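Beta-1,4-mannanase (Caldicellulosiruptor saccharolyticus, PDB 1PMH) is the mannan-binding module of a bacterial mannanase, gripping a mannohexaose chain and probably holding the hydrolytic enzyme close to its polysaccharide substrate. Local coordinates at residues L50-N55 with G171-D176; D94-S99 with S167-P172; G101-K106 with F120-N125. All coordinates share one frame; numbering follows the deposited sequence.

How the contacts relate
Contact 3 is largely buried although it reaches the sugar at one end, contact 1 is partly buried and nearest the centre of the chain, and contact 2 is partly buried and farthest from it. Contact 1 pairs two strands of one sheet of the jellyroll sandwich; contact 3 pairs two strands of the opposing, sugar-binding sheet and is nested within the loop that contact 1 closes. Their cores meet where Phe-103 packs on Phe-54 and Ile-173. Contact 2 shares Gly-171 and Pro-172 with contact 1; instead of backbone ladders it uses aromatic packing and water bridges. Its Phe-96 reaches Ile-122 of contact 3, and its Tyr-169 packs against Val-52 of contact 1.

Contact 1: residues L50-N55 with G171-D176; sequences LDVEFN and GPIYLD. With CA (calcium ion), chain C.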
loop_
_atom_site.group_PDB
_atom_site.type_symbol
_atom_site.label_atom_id
_atom_site.label_comp_id
_atom_site.label_asym_id
_atom_site.label_seq_id
_atom_site.Cartn_x
_atom_site.Cartn_y
_atom_site.Cartn_z
ATOM N N LEU A 50 6.483 -3.536 -5.418
ATOM C CA LEU A 50 5.660 -3.157 -6.563
ATOM C C LEU A 50 6.586 -2.473 -7.549
ATOM O O LEU A 50 7.109 -1.406 -7.281
ATOM C CB LEU A 50 4.573 -2.188 -6.115
ATOM C CG LEU A 50 3.722 -2.593 -4.914
ATOM C CD1 LEU A 50 2.766 -1.462 -4.521
ATOM C CD2 LEU A 50 3.018 -3.892 -5.174
ATOM N N ASP A 51 6.836 -3.108 -8.675
ATOM C CA ASP A 51 7.612 -2.437 -9.746
ATOM C C ASP A 51 6.668 -1.614 -10.557
ATOM O O ASP A 51 5.736 -2.169 -11.132
ATOM C CB ASP A 51 8.324 -3.494 -10.587
ATOM C CG ASP A 51 9.371 -4.211 -9.780
ATOM O OD1 ASP A 51 10.292 -3.501 -9.307
ATOM O OD2 ASP A 51 9.318 -5.431 -9.582
ATOM N N VAL A 52 6.808 -0.284 -10.513
ATOM C CA VAL A 52 5.889 0.645 -11.165
ATOM C C VAL A 52 6.619 1.379 -12.291
ATOM O O VAL A 52 7.845 1.554 -12.290
ATOM C CB VAL A 52 5.216 1.629 -10.184
ATOM C CG1 VAL A 52 4.662 0.924 -9.018
ATOM C CG2 VAL A 52 6.150 2.727 -9.737
ATOM N N GLU A 53 5.800 1.839 -13.226
ATOM C CA GLU A 53 6.209 2.756 -14.262
ATOM C C GLU A 53 5.147 3.818 -14.446
ATOM O O GLU A 53 3.998 3.492 -14.712
ATOM C CB GLU A 53 6.444 2.028 -15.588
ATOM C CG GLU A 53 7.382 0.831 -15.543
ATOM C CD GLU A 53 7.606 0.205 -16.900
ATOM O OE1 GLU A 53 7.253 0.828 -17.922
ATOM O OE2 GLU A 53 8.185 -0.902 -16.931
ATOM N N PHE A 54 5.535 5.072 -14.283
ATOM C CA PHE A 54 4.624 6.181 -14.503
ATOM C C PHE A 54 5.033 6.918 -15.768
ATOM O O PHE A 54 6.214 7.013 -16.056
ATOM C CB PHE A 54 4.581 7.138 -13.313
ATOM C CG PHE A 54 4.139 6.527 -12.003
ATOM C CD1 PHE A 54 3.058 5.685 -11.942
ATOM C CD2 PHE A 54 4.795 6.848 -10.846
ATOM C CE1 PHE A 54 2.616 5.215 -10.702
ATOM C CE2 PHE A 54 4.362 6.378 -9.617
ATOM C CZ PHE A 54 3.287 5.548 -9.566
ATOM N N ASN A 55 4.026 7.457 -16.454
ATOM C CA ASN A 55 4.227 8.240 -17.687
ATOM C C ASN A 55 4.049 9.731 -17.390
ATOM O O ASN A 55 3.011 10.148 -16.873
ATOM C CB ASN A 55 3.165 7.791 -18.680
ATOM C CG ASN A 55 3.405 8.341 -20.085
ATOM O OD1 ASN A 55 3.781 9.494 -20.219
ATOM N ND2 ASN A 55 3.261 7.495 -21.109
ATOM N N GLY A 171 10.524 2.329 -11.111
ATOM C CA GLY A 171 11.273 1.704 -10.030
ATOM C C GLY A 171 10.306 1.090 -9.040
ATOM O O GLY A 171 9.079 1.089 -9.236
ATOM N N PRO A 172 10.863 0.536 -7.972
ATOM C CA PRO A 172 10.016 -0.083 -6.958
ATOM C C PRO A 172 9.366 0.899 -6.000
ATOM O O PRO A 172 9.919 1.963 -5.693
ATOM C CB PRO A 172 10.989 -0.994 -6.237
ATOM C CG PRO A 172 12.306 -0.315 -6.339
ATOM C CD PRO A 172 12.303 0.316 -7.712
ATOM N N ILE A 173 8.204 0.491 -5.500
ATOM C CA ILE A 173 7.581 1.045 -4.311
ATOM C C ILE A 173 7.317 -0.177 -3.439
ATOM O O ILE A 173 6.806 -1.185 -3.929
ATOM C CB ILE A 173 6.275 1.767 -4.622
ATOM C CG1 ILE A 173 6.510 2.991 -5.502
ATOM C CG2 ILE A 173 5.556 2.174 -3.310
ATOM C CD1 ILE A 173 5.281 3.765 -5.940
ATOM N N TYR A 174 7.671 -0.104 -2.161
ATOM C CA TYR A 174 7.464 -1.232 -1.267
ATOM C C TYR A 174 6.364 -0.905 -0.277
ATOM O O TYR A 174 6.229 0.222 0.197
ATOM C CB TYR A 174 8.727 -1.616 -0.501
ATOM C CG TYR A 174 9.947 -1.882 -1.336
ATOM C CD1 TYR A 174 10.720 -0.847 -1.841
ATOM C CD2 TYR A 174 10.380 -3.195 -1.593
ATOM C CE1 TYR A 174 11.878 -1.097 -2.597
ATOM C CE2 TYR A 174 11.514 -3.428 -2.373
ATOM C CZ TYR A 174 12.258 -2.399 -2.870
ATOM O OH TYR A 174 13.400 -2.590 -3.607
ATOM N N LEU A 175 5.605 -1.916 0.073
ATOM C CA LEU A 175 4.656 -1.867 1.166
ATOM C C LEU A 175 5.063 -2.874 2.219
ATOM O O LEU A 175 5.534 -3.974 1.921
ATOM C CB LEU A 175 3.244 -2.186 0.736
ATOM C CG LEU A 175 2.543 -1.180 -0.099
ATOM C CD1 LEU A 175 1.186 -1.741 -0.530
ATOM C CD2 LEU A 175 2.329 0.126 0.655
ATOM N N ASP A 176 4.849 -2.522 3.476
ATOM C CA ASP A 176 5.068 -3.484 4.565
ATOM C C ASP A 176 4.144 -3.109 5.715
ATOM O O ASP A 176 3.625 -1.994 5.813
ATOM C CB ASP A 176 6.533 -3.502 5.014
ATOM C CG ASP A 176 7.000 -4.802 5.647
ATOM O OD1 ASP A 176 6.192 -5.727 5.825
ATOM O OD2 ASP A 176 8.181 -4.909 5.985
HETATM CA CA CA C . 7.887 -7.354 6.649
HETATM O O HOH W 1 7.308 -6.833 8.837
#
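Val-52 and Ile-173 meet through their outermost methyls, CG2 of the valine lying 4.0 Å from CD1 of the isoleucine, with the two side chains set slantwise to each other. The first torsion of Val-52 (chi1 -49°) sets CG2 between its backbone nitrogen and carbonyl carbon, and in that position the methyl also rests 3.4 Å from Gly-171 O. The same methyl stands over one face of the Phe-54 ring, displaced toward the rim. Leu-50, on the same side of the sheet, is turned differently: its CB lies 3.3 Å from Ile-173 O, while CD1 reaches along to the CD1 of Leu-175 at 4.3 Å. Beneath these branches runs an antiparallel ladder between strands 47-53 and 172-181 of the jellyroll sandwich. Leu-50 and Ile-173 exchange two backbone bonds, as do Val-52 and Gly-171; the straightest, from Val-52 N to Gly-171 O, is 2.9 Å long with an N-H...O angle of 170°. Asp-51 and Pro-172 form the non-hydrogen-bonded pair between them, and there the CA of Pro-172 comes 3.2 Å from Leu-50 O in a C-H...O contact. Ile-173 and Leu-175 extend this apolar side of the sheet onto Met-89 of strand 84-92. On the other side, the carboxylate of Asp-51 skirts the proline: OD1 stands 4.0 Å from Pro-172 CB and forms a salt bridge with Arg-49. Farther along strand 172-181, Asp-176 offers both carboxylate oxygens to a calcium ion, OD1 at 2.5 Å, in a site completed by Asp-10, Glu-12, Asn-44, Tyr-46 and a water.

Contact 2: residues D94-S99 with S167-P172; sequences DEFSKS and SNYKGP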
loop_
_atom_site.group_PDB
_atom_site.type_symbol
_atom_site.label_atom_id
_atom_site.label_comp_id
_atom_site.label_asym_id
_atom_site.label_seq_id
_atom_site.Cartn_x
_atom_site.Cartn_y
_atom_site.Cartn_z
ATOM N N ASP A 94 16.884 8.382 -3.740
ATOM C CA ASP A 94 17.691 9.073 -4.747
ATOM C C ASP A 94 16.987 9.072 -6.099
ATOM O O ASP A 94 16.846 10.112 -6.737
ATOM C CB ASP A 94 19.085 8.462 -4.823
ATOM C CG ASP A 94 19.924 8.800 -3.605
ATOM O OD1 ASP A 94 19.649 9.774 -2.868
ATOM O OD2 ASP A 94 20.913 8.098 -3.317
ATOM N N GLU A 95 16.527 7.900 -6.523
ATOM C CA GLU A 95 15.816 7.818 -7.788
ATOM C C GLU A 95 14.500 8.574 -7.771
ATOM O O GLU A 95 14.122 9.249 -8.726
ATOM C CB GLU A 95 15.586 6.361 -8.153
ATOM C CG GLU A 95 16.851 5.627 -8.570
ATOM C CD GLU A 95 17.572 6.307 -9.725
ATOM O OE1 GLU A 95 16.891 6.680 -10.703
ATOM O OE2 GLU A 95 18.807 6.499 -9.647
ATOM N N PHE A 96 13.780 8.503 -6.659
ATOM C CA PHE A 96 12.524 9.238 -6.561
ATOM C C PHE A 96 12.740 10.743 -6.603
ATOM O O PHE A 96 12.024 11.481 -7.267
ATOM C CB PHE A 96 11.758 8.774 -5.306
ATOM C CG PHE A 96 10.352 9.281 -5.151
ATOM C CD1 PHE A 96 9.534 9.530 -6.236
ATOM C CD2 PHE A 96 9.805 9.430 -3.896
ATOM C CE1 PHE A 96 8.245 9.986 -6.039
ATOM C CE2 PHE A 96 8.507 9.834 -3.692
ATOM C CZ PHE A 96 7.719 10.119 -4.768
ATOM N N SER A 97 13.775 11.207 -5.919
ATOM C CA SER A 97 14.111 12.626 -5.916
ATOM C C SER A 97 14.437 13.163 -7.292
ATOM O O SER A 97 14.067 14.286 -7.629
ATOM C CB SER A 97 15.280 12.896 -4.957
ATOM O OG SER A 97 16.510 12.355 -5.416
ATOM N N LYS A 98 15.046 12.338 -8.121
ATOM C CA LYS A 98 15.428 12.702 -9.488
ATOM C C LYS A 98 14.246 12.690 -10.455
ATOM O O LYS A 98 14.229 13.371 -11.466
ATOM C CB LYS A 98 16.526 11.759 -10.003
ATOM C CG LYS A 98 17.931 12.320 -9.862
ATOM C CD LYS A 98 18.772 11.588 -8.838
ATOM C CE LYS A 98 19.001 12.455 -7.607
ATOM N NZ LYS A 98 19.170 11.651 -6.380
ATOM N N SER A 99 13.223 11.932 -10.130
ATOM C CA SER A 99 12.031 11.837 -10.947
ATOM C C SER A 99 11.248 13.139 -10.946
ATOM O O SER A 99 11.281 13.889 -9.986
ATOM C CB SER A 99 11.172 10.646 -10.588
ATOM O OG SER A 99 10.447 10.825 -9.396
ATOM N N SER A 167 4.354 11.947 -13.328
ATOM C CA SER A 167 5.608 11.352 -12.887
ATOM C C SER A 167 6.262 10.566 -14.022
ATOM O O SER A 167 5.593 9.909 -14.811
ATOM C CB SER A 167 5.345 10.398 -11.724
ATOM O OG SER A 167 6.512 9.722 -11.303
ATOM N N ASN A 168 7.596 10.551 -14.023
ATOM C CA ASN A 168 8.379 9.635 -14.846
ATOM C C ASN A 168 9.112 8.586 -14.029
ATOM O O ASN A 168 10.040 7.924 -14.539
ATOM C CB ASN A 168 9.357 10.372 -15.759
ATOM C CG ASN A 168 10.403 11.150 -15.023
ATOM O OD1 ASN A 168 10.400 11.177 -13.768
ATOM N ND2 ASN A 168 11.299 11.790 -15.650
ATOM N N TYR A 169 8.713 8.385 -12.776
ATOM C CA TYR A 169 9.373 7.365 -11.957
ATOM C C TYR A 169 9.139 5.964 -12.507
ATOM O O TYR A 169 8.010 5.602 -12.783
ATOM C CB TYR A 169 8.852 7.494 -10.502
ATOM C CG TYR A 169 9.502 6.519 -9.540
ATOM C CD1 TYR A 169 10.825 6.659 -9.141
ATOM C CD2 TYR A 169 8.842 5.380 -9.127
ATOM C CE1 TYR A 169 11.415 5.758 -8.307
ATOM C CE2 TYR A 169 9.429 4.478 -8.248
ATOM C CZ TYR A 169 10.730 4.649 -7.875
ATOM O OH TYR A 169 11.383 3.761 -7.073
ATOM N N LYS A 170 10.214 5.192 -12.611
ATOM C CA LYS A 170 10.188 3.788 -12.994
ATOM C C LYS A 170 11.079 3.098 -12.004
ATOM O O LYS A 170 12.283 3.226 -12.032
ATOM C CB LYS A 170 10.690 3.610 -14.410
ATOM C CG LYS A 170 9.816 4.337 -15.416
ATOM C CD LYS A 170 10.178 3.929 -16.823
ATOM C CE LYS A 170 9.490 4.724 -17.911
ATOM N NZ LYS A 170 9.224 3.905 -19.150
ATOM N N GLY A 171 10.524 2.329 -11.111
ATOM C CA GLY A 171 11.273 1.704 -10.030
ATOM C C GLY A 171 10.306 1.090 -9.040
ATOM O O GLY A 171 9.079 1.089 -9.236
ATOM N N PRO A 172 10.863 0.536 -7.972
ATOM C CA PRO A 172 10.016 -0.083 -6.958
ATOM C C PRO A 172 9.366 0.899 -6.000
ATOM O O PRO A 172 9.919 1.963 -5.693
ATOM C CB PRO A 172 10.989 -0.994 -6.237
ATOM C CG PRO A 172 12.306 -0.315 -6.339
ATOM C CD PRO A 172 12.303 0.316 -7.712
HETATM O O HOH W 2 13.513 13.139 -14.175
HETATM O O HOH W 3 7.700 11.193 -9.363
#
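Ser-99 OG, which rests against Tyr-169 CB, is gripped from two directions: it donates to Phe-96 O at 2.7 Å and accepts a hydrogen bond from a water. That water also bonds Ser-167 OG, at 2.7 Å, and so joins the end of helix 93-98 to the loop before strand 172-181. Ser-167 OG in turn accepts from Tyr-169 N in an ST turn, the N-H...O angle being 167°, which ties the loop's backbone together at Tyr-169. A second water spans Lys-98 O and Asn-168 ND2. The oxygen of that amide, OD1, lies 3.3 Å from Ser-99 CB and accepts a hydrogen bond from Gln-100 N, so the asparagine holds the chain as it leaves the helix.

Beside these polar links, the ring of Tyr-169 packs against the helix. With CG anti to the backbone nitrogen (chi1 -178°), the ring is carried in to where CE1 lies 4.0 Å from Phe-96 N and meets the backbone carbon of Glu-95 near the ring plane. Phe-96 presents its edge to the tyrosine face in a T-shaped pair, centroids 5.7 Å apart and planes at 66°. Both rings also touch Ile-91 of strand 84-92. The phenol hydroxyl donates to Pro-172 O at 2.7 Å, tying the far end of the ring to the backbone of Pro-172. With an alanine here, Phe-96 would probably lose the face its edge packs on, and Pro-172 O its hydroxyl donor, with a gap opening beneath the helix. No direct hydrogen bond links segments 94-99 and 167-172, so aromatic packing, water bridges and the adjoining bond between Asn-168 and Gln-100 together join helix and loop.

Contact 3: residues G101-K106 with F120-N125; sequences GGFAYK and FNITAN. Unlike the reference sequence in segment 101-106: Ala-104 (reference Pro). With BMA (beta-D-mannopyranose), chain B; BMA (beta-D-mannopyranose), chain D.
Ile-122 is the bump that fills the main hollow of this beta hairpin, in which strands 102-109 and 114-122 of the sugar-binding sheet run antiparallel. Its CB stands 4.2 Å above the centre of the Phe-103 ring, only 8° off the normal, in a CH-pi contact. The phenylalanine is swung beneath it by a first torsion of 74°, which sets CG between the backbone nitrogen and the carbonyl carbon. CG2 of the isoleucine touches that ring at CE2 of Phe-103 (3.9 Å), while the CG1 branch comes to the edge of the Tyr-105 ring at CE2, so one side chain packs on the face of one ring and at the edge of another. Phe-103 and Ile-122 exchange two backbone hydrogen bonds, and Asn-121 with Ile-122 opposite Phe-103 makes a G1 beta bulge, its asparagine at positive phi. Gly-102 suits the close approach next to it, since its CA lies 3.1 Å from Ile-122 O, where a side chain would collide.

A shallower fit lies on the sugar side. Ala-104, where the reference sequence has proline, puts its CB 3.9 Å from Phe-120 CD2, and that ring in turn approaches a mannose. Past it runs the extended chain of Lys-106, also salt-bridged to Glu-115; its NZ spans two successive mannose units, donating to O3 and the bridging O4 of one and, at 2.8 Å, to O2 of the next.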
loop_
_atom_site.group_PDB
_atom_site.type_symbol
_atom_site.label_atom_id
_atom_site.label_comp_id
_atom_site.label_asym_id
_atom_site.label_seq_id
_atom_site.Cartn_x
_atom_site.Cartn_y
_atom_site.Cartn_z
ATOM N N GLY A 101 7.530 15.240 -11.229
ATOM C CA GLY A 101 6.166 15.073 -10.767
ATOM C C GLY A 101 6.101 14.399 -9.416
ATOM O O GLY A 101 6.938 14.617 -8.569
ATOM N N GLY A 102 5.052 13.625 -9.192
ATOM C CA GLY A 102 4.853 12.935 -7.932
ATOM C C GLY A 102 3.756 11.923 -8.117
ATOM O O GLY A 102 3.400 11.618 -9.237
ATOM N N PHE A 103 3.296 11.338 -7.040
ATOM C CA PHE A 103 2.223 10.377 -7.145
ATOM C C PHE A 103 1.237 10.552 -6.009
ATOM O O PHE A 103 1.520 11.150 -4.987
ATOM C CB PHE A 103 2.748 8.931 -7.269
ATOM C CG PHE A 103 3.300 8.315 -6.009
ATOM C CD1 PHE A 103 2.493 7.601 -5.171
ATOM C CD2 PHE A 103 4.650 8.403 -5.697
ATOM C CE1 PHE A 103 2.957 7.017 -4.027
ATOM C CE2 PHE A 103 5.131 7.805 -4.557
ATOM C CZ PHE A 103 4.266 7.128 -3.720
ATOM N N ALA A 104 0.057 9.996 -6.238
ATOM C CA ALA A 104 -1.014 9.937 -5.255
ATOM C C ALA A 104 -1.237 8.487 -4.864
ATOM O O ALA A 104 -0.954 7.565 -5.629
ATOM C CB ALA A 104 -2.281 10.524 -5.860
ATOM N N TYR A 105 -1.783 8.272 -3.691
ATOM C CA TYR A 105 -2.240 6.967 -3.288
ATOM C C TYR A 105 -3.532 7.094 -2.508
ATOM O O TYR A 105 -3.860 8.133 -1.917
ATOM C CB TYR A 105 -1.182 6.148 -2.538
ATOM C CG TYR A 105 -0.945 6.674 -1.152
ATOM C CD1 TYR A 105 -1.702 6.224 -0.104
ATOM C CD2 TYR A 105 0.004 7.641 -0.878
ATOM C CE1 TYR A 105 -1.544 6.728 1.188
ATOM C CE2 TYR A 105 0.199 8.146 0.388
ATOM C CZ TYR A 105 -0.624 7.733 1.416
ATOM O OH TYR A 105 -0.491 8.198 2.698
ATOM N N LYS A 106 -4.281 6.001 -2.517
ATOM C CA LYS A 106 -5.504 5.847 -1.734
ATOM C C LYS A 106 -5.496 4.478 -1.077
ATOM O O LYS A 106 -4.997 3.525 -1.645
ATOM C CB LYS A 106 -6.757 6.001 -2.576
ATOM C CG LYS A 106 -6.837 7.253 -3.411
ATOM C CD LYS A 106 -8.197 7.470 -4.041
ATOM C CE LYS A 106 -8.332 8.839 -4.705
ATOM N NZ LYS A 106 -9.715 9.000 -5.267
ATOM N N PHE A 120 -2.073 13.185 -2.048
ATOM C CA PHE A 120 -1.739 13.628 -3.383
ATOM C C PHE A 120 -0.364 14.270 -3.412
ATOM O O PHE A 120 0.113 14.776 -2.418
ATOM C CB PHE A 120 -2.789 14.651 -3.876
ATOM C CG PHE A 120 -4.149 14.056 -3.982
ATOM C CD1 PHE A 120 -4.987 13.946 -2.869
ATOM C CD2 PHE A 120 -4.613 13.641 -5.199
ATOM C CE1 PHE A 120 -6.223 13.365 -3.019
ATOM C CE2 PHE A 120 -5.850 13.085 -5.340
ATOM C CZ PHE A 120 -6.649 12.899 -4.248
ATOM N N ASN A 121 0.241 14.249 -4.596
ATOM C CA ASN A 121 1.492 14.961 -4.853
ATOM C C ASN A 121 2.621 14.558 -3.925
ATOM O O ASN A 121 3.361 15.418 -3.426
ATOM C CB ASN A 121 1.255 16.467 -4.827
ATOM C CG ASN A 121 0.250 16.885 -5.854
ATOM O OD1 ASN A 121 -0.825 17.334 -5.507
ATOM N ND2 ASN A 121 0.559 16.623 -7.121
ATOM N N ILE A 122 2.715 13.269 -3.679
ATOM C CA ILE A 122 3.842 12.745 -2.919
ATOM C C ILE A 122 5.108 12.849 -3.769
ATOM O O ILE A 122 5.159 12.397 -4.922
ATOM C CB ILE A 122 3.608 11.253 -2.553
ATOM C CG1 ILE A 122 2.376 11.107 -1.669
ATOM C CG2 ILE A 122 4.818 10.621 -1.897
ATOM C CD1 ILE A 122 2.455 11.790 -0.318
ATOM N N THR A 123 6.131 13.430 -3.148
ATOM C CA THR A 123 7.464 13.496 -3.718
ATOM C C THR A 123 8.483 12.988 -2.695
ATOM O O THR A 123 8.109 12.603 -1.597
ATOM C CB THR A 123 7.818 14.928 -4.133
ATOM O OG1 THR A 123 7.835 15.746 -2.959
ATOM C CG2 THR A 123 6.762 15.515 -5.070
ATOM N N ALA A 124 9.766 13.013 -3.048
ATOM C CA ALA A 124 10.776 12.328 -2.238
ATOM C C ALA A 124 10.904 12.910 -0.837
ATOM O O ALA A 124 11.357 12.194 0.051
ATOM C CB ALA A 124 12.137 12.332 -2.923
ATOM N N ASN A 125 10.544 14.166 -0.624
ATOM C CA ASN A 125 10.676 14.781 0.677
ATOM C C ASN A 125 9.436 14.597 1.563
ATOM O O ASN A 125 9.358 15.157 2.647
ATOM C CB ASN A 125 11.223 16.213 0.553
ATOM C CG ASN A 125 12.688 16.228 0.068
ATOM O OD1 ASN A 125 13.528 15.439 0.527
ATOM N ND2 ASN A 125 12.986 17.106 -0.883
HETATM C C1 BMA B . -10.382 8.791 -8.682
HETATM C C2 BMA B . -9.855 7.392 -8.593
HETATM C C3 BMA B . -10.988 6.450 -8.988
HETATM C C4 BMA B . -12.235 6.756 -8.140
HETATM C C5 BMA B . -12.573 8.232 -8.160
HETATM C C6 BMA B . -13.705 8.509 -7.185
HETATM O O2 BMA B . -9.448 7.123 -7.270
HETATM O O3 BMA B . -10.517 5.100 -8.886
HETATM O O4 BMA B . -13.356 6.166 -8.740
HETATM O O5 BMA B . -11.463 9.001 -7.783
HETATM O O6 BMA B . -14.122 9.814 -7.382
HETATM C C1 BMA D . -8.287 13.425 -9.170
HETATM C C2 BMA D . -9.049 13.314 -7.871
HETATM C C3 BMA D . -9.145 11.840 -7.503
HETATM C C4 BMA D . -9.578 11.018 -8.677
HETATM C C5 BMA D . -8.735 11.274 -9.934
HETATM C C6 BMA D . -9.173 10.527 -11.167
HETATM O O2 BMA D . -10.359 13.815 -8.059
HETATM O O3 BMA D . -9.939 11.633 -6.339
HETATM O O4 BMA D . -9.386 9.683 -8.273
HETATM O O5 BMA D . -8.775 12.662 -10.230
HETATM O O6 BMA D . -10.536 10.761 -11.443
#